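Angiopoietin-related protein 3 (Homo sapiens, PDB 6EUA) inhibits lipoprotein lipase and so raises plasma triglycerides, while its fibrinogen-like domain, the part seen here, is sufficient to mediate endothelial cell adhesion. Local coordinates at residues Leu51-Ile56 with Lys212-Leu217; Leu98-Glu103 with His110-Ser115; Asn124-Leu129 with Asp145-Thr150; Lys86-Val91 with Phe116-His121. All blocks are in the same frame, centred on the assembly; numbering follows the deposited sequence.

Interaction 1. Residues Leu51-Ile56 with Lys212-Leu217; sequences LIQHRI and KSTKML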
# COMPACT_ATOMS: atom_id res chain seq x y z
N LEU A 51 0.49 9.30 -10.84
CA LEU A 51 1.89 9.28 -10.42
C LEU A 51 2.68 8.38 -11.37
O LEU A 51 2.37 7.19 -11.49
CB LEU A 51 2.02 8.78 -8.99
CG LEU A 51 3.39 8.70 -8.30
CD1 LEU A 51 4.08 10.07 -8.26
CD2 LEU A 51 3.22 8.17 -6.89
N ILE A 52 3.69 8.93 -12.06
CA ILE A 52 4.46 8.13 -13.01
C ILE A 52 5.86 7.79 -12.51
O ILE A 52 6.49 6.88 -13.07
CB ILE A 52 4.54 8.80 -14.40
CG1 ILE A 52 5.28 10.14 -14.32
CG2 ILE A 52 3.12 8.97 -14.98
CD1 ILE A 52 5.81 10.63 -15.67
N GLN A 53 6.35 8.45 -11.46
CA GLN A 53 7.66 8.14 -10.91
C GLN A 53 7.64 8.48 -9.42
O GLN A 53 7.05 9.49 -9.02
CB GLN A 53 8.79 8.92 -11.62
CG GLN A 53 10.21 8.60 -11.14
CD GLN A 53 10.78 9.60 -10.14
OE1 GLN A 53 10.06 10.13 -9.28
NE2 GLN A 53 12.08 9.84 -10.22
N HIS A 54 8.30 7.65 -8.62
CA HIS A 54 8.35 7.88 -7.18
C HIS A 54 9.66 7.34 -6.63
O HIS A 54 9.97 6.16 -6.85
CB HIS A 54 7.17 7.20 -6.46
CG HIS A 54 6.93 7.72 -5.08
ND1 HIS A 54 7.61 8.80 -4.56
CD2 HIS A 54 6.10 7.30 -4.10
CE1 HIS A 54 7.20 9.04 -3.33
NE2 HIS A 54 6.28 8.14 -3.02
N ARG A 55 10.42 8.18 -5.94
CA ARG A 55 11.65 7.75 -5.31
C ARG A 55 11.66 8.25 -3.87
O ARG A 55 11.22 9.36 -3.60
CB ARG A 55 12.86 8.26 -6.08
CG ARG A 55 13.12 7.53 -7.39
CD ARG A 55 14.43 8.03 -7.91
NE ARG A 55 15.53 7.13 -7.59
CZ ARG A 55 16.71 7.15 -8.21
NH1 ARG A 55 16.96 8.07 -9.14
NH2 ARG A 55 17.64 6.29 -7.86
N ILE A 56 12.15 7.41 -2.96
CA ILE A 56 11.98 7.64 -1.52
C ILE A 56 13.34 7.59 -0.84
O ILE A 56 13.75 8.56 -0.19
CB ILE A 56 11.04 6.58 -0.90
CG1 ILE A 56 9.61 6.80 -1.36
CG2 ILE A 56 11.13 6.62 0.60
CD1 ILE A 56 8.73 5.56 -1.13
N LYS A 212 16.14 14.28 -1.66
CA LYS A 212 15.99 13.02 -0.94
C LYS A 212 14.90 12.14 -1.53
O LYS A 212 15.01 10.90 -1.50
CB LYS A 212 15.69 13.29 0.55
CG LYS A 212 15.17 12.07 1.31
CD LYS A 212 15.08 12.31 2.80
CE LYS A 212 13.93 13.24 3.15
NZ LYS A 212 14.25 14.08 4.34
N SER A 213 13.84 12.73 -2.08
CA SER A 213 12.71 11.97 -2.60
C SER A 213 12.08 12.77 -3.73
O SER A 213 12.10 14.00 -3.72
CB SER A 213 11.69 11.65 -1.49
OG SER A 213 11.10 12.82 -0.96
N THR A 214 11.56 12.05 -4.73
CA THR A 214 10.97 12.68 -5.90
C THR A 214 9.61 12.07 -6.21
O THR A 214 9.37 10.89 -5.94
CB THR A 214 11.87 12.53 -7.18
OG1 THR A 214 11.95 11.15 -7.58
CG2 THR A 214 13.28 13.08 -6.91
N LYS A 215 8.73 12.89 -6.79
CA LYS A 215 7.53 12.42 -7.45
C LYS A 215 7.42 13.11 -8.79
O LYS A 215 7.70 14.31 -8.90
CB LYS A 215 6.26 12.72 -6.65
CG LYS A 215 6.01 11.83 -5.43
CD LYS A 215 4.83 12.38 -4.64
CE LYS A 215 4.57 11.60 -3.36
NZ LYS A 215 3.13 11.60 -2.99
N MET A 216 7.00 12.37 -9.81
CA MET A 216 6.60 12.95 -11.09
C MET A 216 5.14 12.59 -11.33
O MET A 216 4.77 11.41 -11.25
CB MET A 216 7.50 12.44 -12.22
CG MET A 216 8.99 12.62 -11.90
SD MET A 216 10.08 12.15 -13.27
CE MET A 216 9.56 13.36 -14.48
N LEU A 217 4.32 13.60 -11.61
CA LEU A 217 2.87 13.45 -11.68
C LEU A 217 2.31 14.13 -12.93
O LEU A 217 2.72 15.24 -13.26
CB LEU A 217 2.19 14.05 -10.44
CG LEU A 217 2.59 13.38 -9.13
CD1 LEU A 217 3.25 14.37 -8.19
CD2 LEU A 217 1.37 12.71 -8.49
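Gln-53 leans over Met-216 and Thr-214 on one face of an antiparallel strand pair. CB sits 3.7 Å from Met-216 CG, and CG lies near the thioether sulfur. Beyond CG the chain bends (chi2 -99°), which turns the amide back along the partner strand. There OE1 accepts a hydrogen bond from Thr-214 OG1 at 2.7 Å, in the carbonyl plane and on a lone pair. NE2 points on to Asn-181, so both ends of this buried amide are held.

On the face of Leu-51 and Leu-217, His-54 reaches across with its ring edge. ND1 donates to Thr-214 O at 3.1 Å, with that oxygen close to the ring plane. Arg-55 N reaches the same oxygen from the other side of its carbonyl plane, at 2.9 Å. Lys-215 runs alongside the imidazole with its CG 3.5 Å from His-54 ND1, and carries its ammonium on to Asp-42. Nearer the bulge, Leu-51 CD1 rests 3.7 Å from Leu-217 CG.

The pairing slips by one residue where Ile-52 and Gln-53 both face Met-216, a classic beta bulge. Ile-52 N makes the firm bond to Met-216 O (2.8 Å), that of Gln-53 N being weak. Strands 47-55 and 213-220 are joined in this way inside the large antiparallel sheet of the fibrinogen-like domain. Chemically, the seam is more than backbone pairing: a buried amide-hydroxyl bond and a ring nitrogen sharing a backbone acceptor add side-chain bonds to the register set by the backbone, and probably favour this pairing.

Interaction 2. Residues Leu98-Glu103 with His110-Ser115; sequences LRIELE and HYIEYS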
# COMPACT_ATOMS: atom_id res chain seq x y z
N LEU A 98 2.71 18.31 -16.34
CA LEU A 98 3.64 17.54 -15.53
C LEU A 98 3.99 18.31 -14.26
O LEU A 98 4.39 19.47 -14.34
CB LEU A 98 4.92 17.19 -16.30
CG LEU A 98 6.09 16.64 -15.47
CD1 LEU A 98 5.90 15.17 -15.14
CD2 LEU A 98 7.45 16.85 -16.16
N ARG A 99 3.86 17.65 -13.11
CA ARG A 99 4.26 18.24 -11.84
C ARG A 99 5.42 17.44 -11.27
O ARG A 99 5.37 16.21 -11.24
CB ARG A 99 3.10 18.28 -10.84
CG ARG A 99 3.50 18.71 -9.42
CD ARG A 99 2.27 18.98 -8.59
NE ARG A 99 2.62 19.17 -7.18
CZ ARG A 99 2.46 20.31 -6.53
NH1 ARG A 99 1.96 21.36 -7.18
NH2 ARG A 99 2.83 20.41 -5.26
N ILE A 100 6.48 18.14 -10.89
CA ILE A 100 7.64 17.53 -10.26
C ILE A 100 7.67 18.00 -8.81
O ILE A 100 7.63 19.21 -8.55
CB ILE A 100 8.94 17.87 -11.00
CG1 ILE A 100 8.96 17.14 -12.35
CG2 ILE A 100 10.16 17.52 -10.15
CD1 ILE A 100 10.13 17.52 -13.24
N GLU A 101 7.70 17.06 -7.88
CA GLU A 101 7.74 17.35 -6.46
C GLU A 101 9.05 16.82 -5.93
O GLU A 101 9.36 15.63 -6.09
CB GLU A 101 6.56 16.72 -5.72
CG GLU A 101 5.25 17.44 -5.92
CD GLU A 101 4.20 17.01 -4.92
OE1 GLU A 101 4.42 15.99 -4.21
OE2 GLU A 101 3.14 17.68 -4.85
N LEU A 102 9.84 17.70 -5.34
CA LEU A 102 11.10 17.33 -4.74
C LEU A 102 11.03 17.62 -3.25
O LEU A 102 10.41 18.61 -2.83
CB LEU A 102 12.27 18.09 -5.38
CG LEU A 102 12.31 18.19 -6.91
CD1 LEU A 102 13.31 19.27 -7.33
CD2 LEU A 102 12.69 16.85 -7.53
N GLU A 103 11.64 16.76 -2.46
CA GLU A 103 11.80 17.00 -1.03
C GLU A 103 13.28 16.87 -0.73
O GLU A 103 13.91 15.89 -1.15
CB GLU A 103 10.95 16.02 -0.22
CG GLU A 103 11.47 15.72 1.17
CD GLU A 103 10.56 14.77 1.94
OE1 GLU A 103 9.55 15.24 2.50
OE2 GLU A 103 10.86 13.56 1.97
N HIS A 110 9.58 21.28 -2.62
CA HIS A 110 9.59 22.11 -3.81
C HIS A 110 8.75 21.44 -4.89
O HIS A 110 8.73 20.22 -5.00
CB HIS A 110 11.02 22.31 -4.33
CG HIS A 110 11.96 22.88 -3.31
ND1 HIS A 110 12.80 22.10 -2.55
CD2 HIS A 110 12.18 24.16 -2.92
CE1 HIS A 110 13.51 22.87 -1.75
NE2 HIS A 110 13.15 24.12 -1.95
N TYR A 111 8.07 22.25 -5.70
CA TYR A 111 7.32 21.73 -6.84
C TYR A 111 7.53 22.63 -8.05
O TYR A 111 7.86 23.81 -7.92
CB TYR A 111 5.81 21.63 -6.55
CG TYR A 111 5.10 22.96 -6.65
CD1 TYR A 111 4.39 23.31 -7.79
CD2 TYR A 111 5.15 23.88 -5.60
CE1 TYR A 111 3.75 24.54 -7.89
CE2 TYR A 111 4.51 25.10 -5.69
CZ TYR A 111 3.82 25.43 -6.84
OH TYR A 111 3.18 26.64 -6.93
N ILE A 112 7.33 22.04 -9.22
CA ILE A 112 7.30 22.81 -10.46
C ILE A 112 6.39 22.10 -11.44
O ILE A 112 6.35 20.86 -11.50
CB ILE A 112 8.73 23.04 -11.02
CG1 ILE A 112 8.68 23.77 -12.36
CG2 ILE A 112 9.51 21.74 -11.08
CD1 ILE A 112 10.07 24.24 -12.84
N GLU A 113 5.62 22.88 -12.18
CA GLU A 113 4.69 22.35 -13.17
C GLU A 113 5.10 22.81 -14.56
O GLU A 113 5.61 23.93 -14.73
CB GLU A 113 3.25 22.76 -12.86
CG GLU A 113 2.75 22.16 -11.56
CD GLU A 113 1.24 22.23 -11.42
OE1 GLU A 113 0.56 22.64 -12.38
OE2 GLU A 113 0.73 21.88 -10.32
N TYR A 114 4.90 21.93 -15.53
CA TYR A 114 5.17 22.19 -16.93
C TYR A 114 3.99 21.74 -17.77
O TYR A 114 3.28 20.79 -17.40
CB TYR A 114 6.39 21.44 -17.48
CG TYR A 114 7.64 21.45 -16.65
CD1 TYR A 114 7.75 20.69 -15.48
CD2 TYR A 114 8.75 22.20 -17.06
CE1 TYR A 114 8.91 20.70 -14.74
CE2 TYR A 114 9.91 22.22 -16.32
CZ TYR A 114 10.00 21.46 -15.16
OH TYR A 114 11.18 21.48 -14.45
N SER A 115 3.83 22.39 -18.91
CA SER A 115 2.97 21.91 -19.99
C SER A 115 3.84 21.13 -20.97
O SER A 115 4.89 21.63 -21.40
CB SER A 115 2.28 23.09 -20.68
OG SER A 115 1.73 22.73 -21.93
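Arg-99 lays its guanidinium across the base of Tyr-111, the two planes 11° apart. Tyr-111 CB fits under the flat group, 3.6 Å from Arg-99 CZ, while NH1 comes close to Tyr-111 CD1. The arginine chain, extended from CG to NE, brings its edges level with two carboxylates. NE and NH2 both grip Glu-101 OE2 side-on, NH2 at 2.8 Å, whereas NH1 makes a weak bond to Glu-113 OE2 (3.4 Å). An alanine here is likely to leave the two carboxylates without their shared positive charge and to open a gap beside Tyr-111.

On the reverse face the fit of Leu-98, Ile-100, Ile-112 and Tyr-114 is mainly apolar, with Tyr-114 OH turned to Asn-138. Ile-100 is the central bump: its CB meets Ile-112 CG2 at 3.9 Å, and its CD1 presses against Tyr-114 CE1 at 3.7 Å. Alongside the same ring, Leu-98 CD2 is 3.9 Å from Tyr-114 CD1, so two aliphatic chains flank it.

Consecutive strands 96-104 and 109-118 form a beta hairpin with regular backbone bonds. Trp-201 packs on Ile-100, Leu-102 and Tyr-114; strand 213-220 flanks the hairpin along 96-104, and strand 127-134 along 109-118.

Interaction 3. Residues Asn124-Leu129 with Asp145-Thr150; sequences NYTLHL and DLVFST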
# COMPACT_ATOMS: atom_id res chain seq x y z
N ASN A 124 11.81 7.91 -29.82
CA ASN A 124 12.47 7.65 -28.54
C ASN A 124 11.81 8.46 -27.43
O ASN A 124 12.47 9.03 -26.56
CB ASN A 124 13.98 7.94 -28.60
CG ASN A 124 14.74 6.92 -29.42
OD1 ASN A 124 14.47 5.71 -29.34
ND2 ASN A 124 15.69 7.39 -30.22
N TYR A 125 10.47 8.55 -27.49
CA TYR A 125 9.66 9.17 -26.44
C TYR A 125 10.09 10.62 -26.18
O TYR A 125 10.33 11.03 -25.04
CB TYR A 125 9.70 8.33 -25.16
CG TYR A 125 9.11 6.95 -25.35
CD1 TYR A 125 7.75 6.79 -25.56
CD2 TYR A 125 9.91 5.81 -25.33
CE1 TYR A 125 7.20 5.55 -25.74
CE2 TYR A 125 9.36 4.55 -25.51
CZ TYR A 125 8.00 4.42 -25.71
OH TYR A 125 7.41 3.18 -25.89
N THR A 126 10.17 11.41 -27.26
CA THR A 126 10.70 12.76 -27.16
C THR A 126 9.76 13.65 -26.35
O THR A 126 8.55 13.70 -26.61
CB THR A 126 10.92 13.34 -28.55
OG1 THR A 126 11.88 12.52 -29.23
CG2 THR A 126 11.46 14.75 -28.45
N LEU A 127 10.33 14.36 -25.38
CA LEU A 127 9.58 15.19 -24.45
C LEU A 127 9.82 16.67 -24.75
O LEU A 127 10.96 17.08 -24.96
CB LEU A 127 10.00 14.89 -23.02
CG LEU A 127 9.22 15.59 -21.91
CD1 LEU A 127 7.86 14.91 -21.80
CD2 LEU A 127 9.99 15.49 -20.60
N HIS A 128 8.75 17.46 -24.76
CA HIS A 128 8.82 18.89 -25.01
C HIS A 128 8.09 19.61 -23.88
O HIS A 128 6.86 19.50 -23.75
CB HIS A 128 8.21 19.23 -26.38
CG HIS A 128 8.29 20.68 -26.74
ND1 HIS A 128 7.23 21.55 -26.61
CD2 HIS A 128 9.32 21.42 -27.24
CE1 HIS A 128 7.60 22.76 -27.01
NE2 HIS A 128 8.86 22.70 -27.39
N LEU A 129 8.84 20.35 -23.05
CA LEU A 129 8.31 20.98 -21.84
C LEU A 129 8.33 22.50 -21.94
O LEU A 129 9.24 23.09 -22.53
CB LEU A 129 9.10 20.60 -20.59
CG LEU A 129 9.41 19.16 -20.20
CD1 LEU A 129 10.49 19.14 -19.12
CD2 LEU A 129 8.17 18.51 -19.70
N ASP A 145 13.34 19.65 -27.87
CA ASP A 145 13.03 18.23 -27.99
C ASP A 145 14.01 17.43 -27.14
O ASP A 145 15.21 17.39 -27.44
CB ASP A 145 13.09 17.79 -29.46
CG ASP A 145 11.97 18.40 -30.29
OD1 ASP A 145 12.18 18.62 -31.51
OD2 ASP A 145 10.89 18.65 -29.74
N LEU A 146 13.51 16.78 -26.09
CA LEU A 146 14.35 16.01 -25.18
C LEU A 146 14.18 14.52 -25.45
O LEU A 146 13.08 13.98 -25.33
CB LEU A 146 14.00 16.31 -23.73
CG LEU A 146 13.97 17.80 -23.39
CD1 LEU A 146 13.24 18.00 -22.09
CD2 LEU A 146 15.40 18.32 -23.32
N VAL A 147 15.29 13.85 -25.76
CA VAL A 147 15.29 12.44 -26.16
C VAL A 147 15.61 11.58 -24.94
O VAL A 147 16.57 11.87 -24.20
CB VAL A 147 16.30 12.19 -27.28
CG1 VAL A 147 16.39 10.71 -27.59
CG2 VAL A 147 15.92 12.99 -28.51
N PHE A 148 14.83 10.52 -24.74
CA PHE A 148 15.08 9.59 -23.64
C PHE A 148 16.21 8.63 -23.99
O PHE A 148 16.30 8.14 -25.12
CB PHE A 148 13.82 8.79 -23.33
CG PHE A 148 13.76 8.29 -21.92
CD1 PHE A 148 13.24 9.11 -20.90
CD2 PHE A 148 14.18 7.01 -21.60
CE1 PHE A 148 13.16 8.65 -19.60
CE2 PHE A 148 14.10 6.54 -20.28
CZ PHE A 148 13.58 7.36 -19.29
N SER A 149 17.05 8.33 -23.00
CA SER A 149 18.15 7.40 -23.17
C SER A 149 18.34 6.59 -21.89
O SER A 149 18.10 7.09 -20.79
CB SER A 149 19.44 8.13 -23.53
OG SER A 149 19.33 8.71 -24.82
N THR A 150 18.79 5.35 -22.06
CA THR A 150 19.17 4.46 -20.95
C THR A 150 20.63 4.03 -21.13
O THR A 150 21.28 4.38 -22.11
CB THR A 150 18.23 3.26 -20.88
OG1 THR A 150 18.22 2.59 -22.15
CG2 THR A 150 16.82 3.70 -20.53
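Asn-124 and Tyr-125 both have positive phi (54° and 57°), a left-handed turn of the chain that brings Asn-124 up to Val-147 and Phe-148 and then lets Thr-126 run on beside Asp-145. Thr-126 has its methyl, rather than its hydroxyl, anti to the backbone nitrogen (chi1 -61° for OG1). CG2 therefore crosses over Asp-145, 3.6 Å from its CB, while OG1 turns back to bond the carbonyl of Thr-123, three residues earlier.

Asn-124 meets its partner through carbon: CB rests 3.8 Å from Val-147 CG1. Its carbonyl oxygen receives only a weak bond from Phe-148 N, 3.3 Å long, and Phe-148 CB lies close to that same oxygen. Asn-124 is an N-glycosylation site, without sugar in this model, and Thr-126 supplies the threonine of the sequon.

The firm link is one antiparallel bridge. Leu-127 N donates to Leu-146 O and Leu-146 N returns the bond to Leu-127 O, each 2.8 Å long. Leu-146 also sets its CB against that acceptor, 3.4 Å from Leu-127 O, and its CD1 lies 4.2 Å from Leu-129 CD1. Trp-170 packs on both Leu-127 and Leu-146, and its indole nitrogen bonds to Tyr-125 O; its ring also meets Phe-148 edge-to-face.

Strand 127-134 is thus tied at its start to the segment leading into strand 147-149. With no side-chain hydrogen bond or salt bridge between the segments, the backbone bridge and carbon contacts carry the join, so it probably depends on backbone geometry more than on the identity of polar side chains.

Interaction 4. Residues Lys86-Val91 with Phe116-His121; sequences KIYSIV and FYLGNH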
# COMPACT_ATOMS: atom_id res chain seq x y z
N LYS A 86 3.45 2.84 -21.07
CA LYS A 86 2.23 3.12 -20.32
C LYS A 86 1.98 4.62 -20.21
O LYS A 86 0.83 5.07 -20.35
CB LYS A 86 2.31 2.46 -18.95
CG LYS A 86 2.09 0.95 -19.02
CD LYS A 86 2.14 0.33 -17.63
CE LYS A 86 2.01 -1.18 -17.68
NZ LYS A 86 3.02 -1.77 -18.56
N ILE A 87 3.03 5.42 -20.00
CA ILE A 87 2.85 6.88 -19.93
C ILE A 87 2.31 7.40 -21.25
O ILE A 87 1.40 8.24 -21.28
CB ILE A 87 4.15 7.59 -19.54
CG1 ILE A 87 4.56 7.22 -18.13
CG2 ILE A 87 3.99 9.11 -19.64
CD1 ILE A 87 6.07 7.17 -17.95
N TYR A 88 2.87 6.93 -22.37
CA TYR A 88 2.41 7.39 -23.67
C TYR A 88 0.98 6.95 -23.92
O TYR A 88 0.20 7.70 -24.53
CB TYR A 88 3.34 6.92 -24.80
CG TYR A 88 2.91 7.45 -26.15
CD1 TYR A 88 3.17 8.76 -26.52
CD2 TYR A 88 2.19 6.65 -27.04
CE1 TYR A 88 2.75 9.27 -27.73
CE2 TYR A 88 1.76 7.16 -28.27
CZ TYR A 88 2.05 8.47 -28.61
OH TYR A 88 1.64 9.00 -29.82
N SER A 89 0.60 5.76 -23.44
CA SER A 89 -0.79 5.31 -23.56
C SER A 89 -1.74 6.30 -22.90
O SER A 89 -2.86 6.53 -23.39
CB SER A 89 -0.95 3.93 -22.93
OG SER A 89 -0.51 2.93 -23.82
N ILE A 90 -1.33 6.88 -21.79
CA ILE A 90 -2.15 7.89 -21.14
C ILE A 90 -2.15 9.18 -21.96
O ILE A 90 -3.21 9.72 -22.31
CB ILE A 90 -1.66 8.13 -19.70
CG1 ILE A 90 -1.82 6.83 -18.90
CG2 ILE A 90 -2.39 9.31 -19.07
CD1 ILE A 90 -1.07 6.81 -17.57
N VAL A 91 -0.97 9.68 -22.30
CA VAL A 91 -0.87 11.02 -22.88
C VAL A 91 -1.23 11.02 -24.37
O VAL A 91 -2.08 11.80 -24.82
CB VAL A 91 0.53 11.61 -22.63
CG1 VAL A 91 0.69 12.96 -23.35
CG2 VAL A 91 0.77 11.76 -21.13
N PHE A 116 3.42 19.91 -21.31
CA PHE A 116 4.27 19.07 -22.14
C PHE A 116 3.48 18.30 -23.19
O PHE A 116 2.25 18.18 -23.14
CB PHE A 116 5.12 18.08 -21.31
CG PHE A 116 4.36 16.90 -20.78
CD1 PHE A 116 3.69 16.98 -19.56
CD2 PHE A 116 4.34 15.69 -21.47
CE1 PHE A 116 3.00 15.88 -19.06
CE2 PHE A 116 3.64 14.60 -20.97
CZ PHE A 116 2.98 14.68 -19.78
N TYR A 117 4.25 17.84 -24.18
CA TYR A 117 3.84 16.93 -25.24
C TYR A 117 4.85 15.79 -25.27
O TYR A 117 6.02 15.98 -24.94
CB TYR A 117 3.79 17.62 -26.61
CG TYR A 117 2.67 18.62 -26.72
CD1 TYR A 117 2.85 19.95 -26.35
CD2 TYR A 117 1.42 18.22 -27.16
CE1 TYR A 117 1.81 20.86 -26.46
CE2 TYR A 117 0.39 19.12 -27.26
CZ TYR A 117 0.58 20.44 -26.91
OH TYR A 117 -0.47 21.32 -27.02
N LEU A 118 4.39 14.61 -25.65
CA LEU A 118 5.22 13.41 -25.61
C LEU A 118 5.07 12.64 -26.91
O LEU A 118 3.95 12.38 -27.34
CB LEU A 118 4.83 12.53 -24.43
CG LEU A 118 5.68 11.28 -24.17
CD1 LEU A 118 7.12 11.65 -23.71
CD2 LEU A 118 4.98 10.41 -23.14
N GLY A 119 6.21 12.27 -27.53
CA GLY A 119 6.19 11.45 -28.73
C GLY A 119 6.23 9.96 -28.40
O GLY A 119 6.48 9.57 -27.27
N ASN A 120 5.98 9.14 -29.41
CA ASN A 120 5.91 7.70 -29.22
C ASN A 120 7.31 7.10 -29.19
O ASN A 120 8.33 7.80 -29.27
CB ASN A 120 5.06 7.07 -30.32
CG ASN A 120 5.48 7.53 -31.70
OD1 ASN A 120 6.66 7.77 -31.96
ND2 ASN A 120 4.52 7.66 -32.59
N HIS A 121 7.37 5.76 -29.10
CA HIS A 121 8.66 5.08 -29.05
C HIS A 121 9.49 5.34 -30.30
O HIS A 121 10.72 5.32 -30.24
CB HIS A 121 8.46 3.57 -28.85
CG HIS A 121 7.90 2.87 -30.05
ND1 HIS A 121 6.55 2.75 -30.29
CD2 HIS A 121 8.52 2.27 -31.10
CE1 HIS A 121 6.35 2.09 -31.42
NE2 HIS A 121 7.53 1.79 -31.93
O HOH W 1 2.42 12.10 -29.80
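Tyr-88 stands out from its helix with CG anti to the backbone nitrogen (chi1 -177°), which sends the ring out beside Leu-118, Gly-119 and Asn-120. In the conformer described, one of two, Asn-120 runs alongside the phenol and lies over one ring face. Its CA is 3.9 Å from the ring centroid, 14° off the normal, a CH-pi contact, and its CB is 3.7 Å from Tyr-88 CZ. The ring edge does a different job: CE1 approaches Leu-118 O, close to the ring plane, at 3.4 Å. A water also lies at the ring edge; it donates to Leu-118 O at 2.9 Å and sits 3.2 Å from Tyr-88 OH, tying the phenol to the end of the strand.

The segments are helix 84-91 and the end of strand 109-118, whose directions differ by 117°. This is helix-on-sheet packing in the fibrinogen-like domain, with the helix laid across the strand end where the chain leaves it. An alanine in place of Tyr-88 would probably leave Asn-120 CA without the ring beneath it and the bridging water without its phenol partner.

Further in, the contact is wholly aliphatic and aromatic. Leu-118 puts CD2 against Ile-87 CG2 at 3.9 Å, the two side chains crossing at about a right angle. One turn along, Val-91 meets Phe-116 at a slant, with CG2 3.9 Å from the ring atom CZ. Phe-116 and Val-91 also both touch Tyr-96 and Ile-218, side chains of the sheet strands 96-104 and 213-220. At the start of the helix segment, Lys-86 hydrogen-bonds to Gly-20 of the third subunit.

In the fold
Interactions 1 and 2 are both strand pairings of the main antiparallel sheet, and they meet where strand 213-220 bonds to strand 96-104, as at Leu-217 and Arg-99. Both are partly buried; in interaction 2 the salt-bridge network lies on one face and mainly apolar packing on the other, while interaction 1 mixes apolar and polar groups on both. Interactions 3 and 4 lie about 10 Å apart, centre to centre, and touch where 116-121 pairs with 124-129; they are less regular, one resting on a single bridge and the other on side-chain packing and a water. Interaction 4 shares strand 109-118 with interaction 2, and Phe-116 packs on Leu-98. Interaction 3 is the one bearing a glycosylation site.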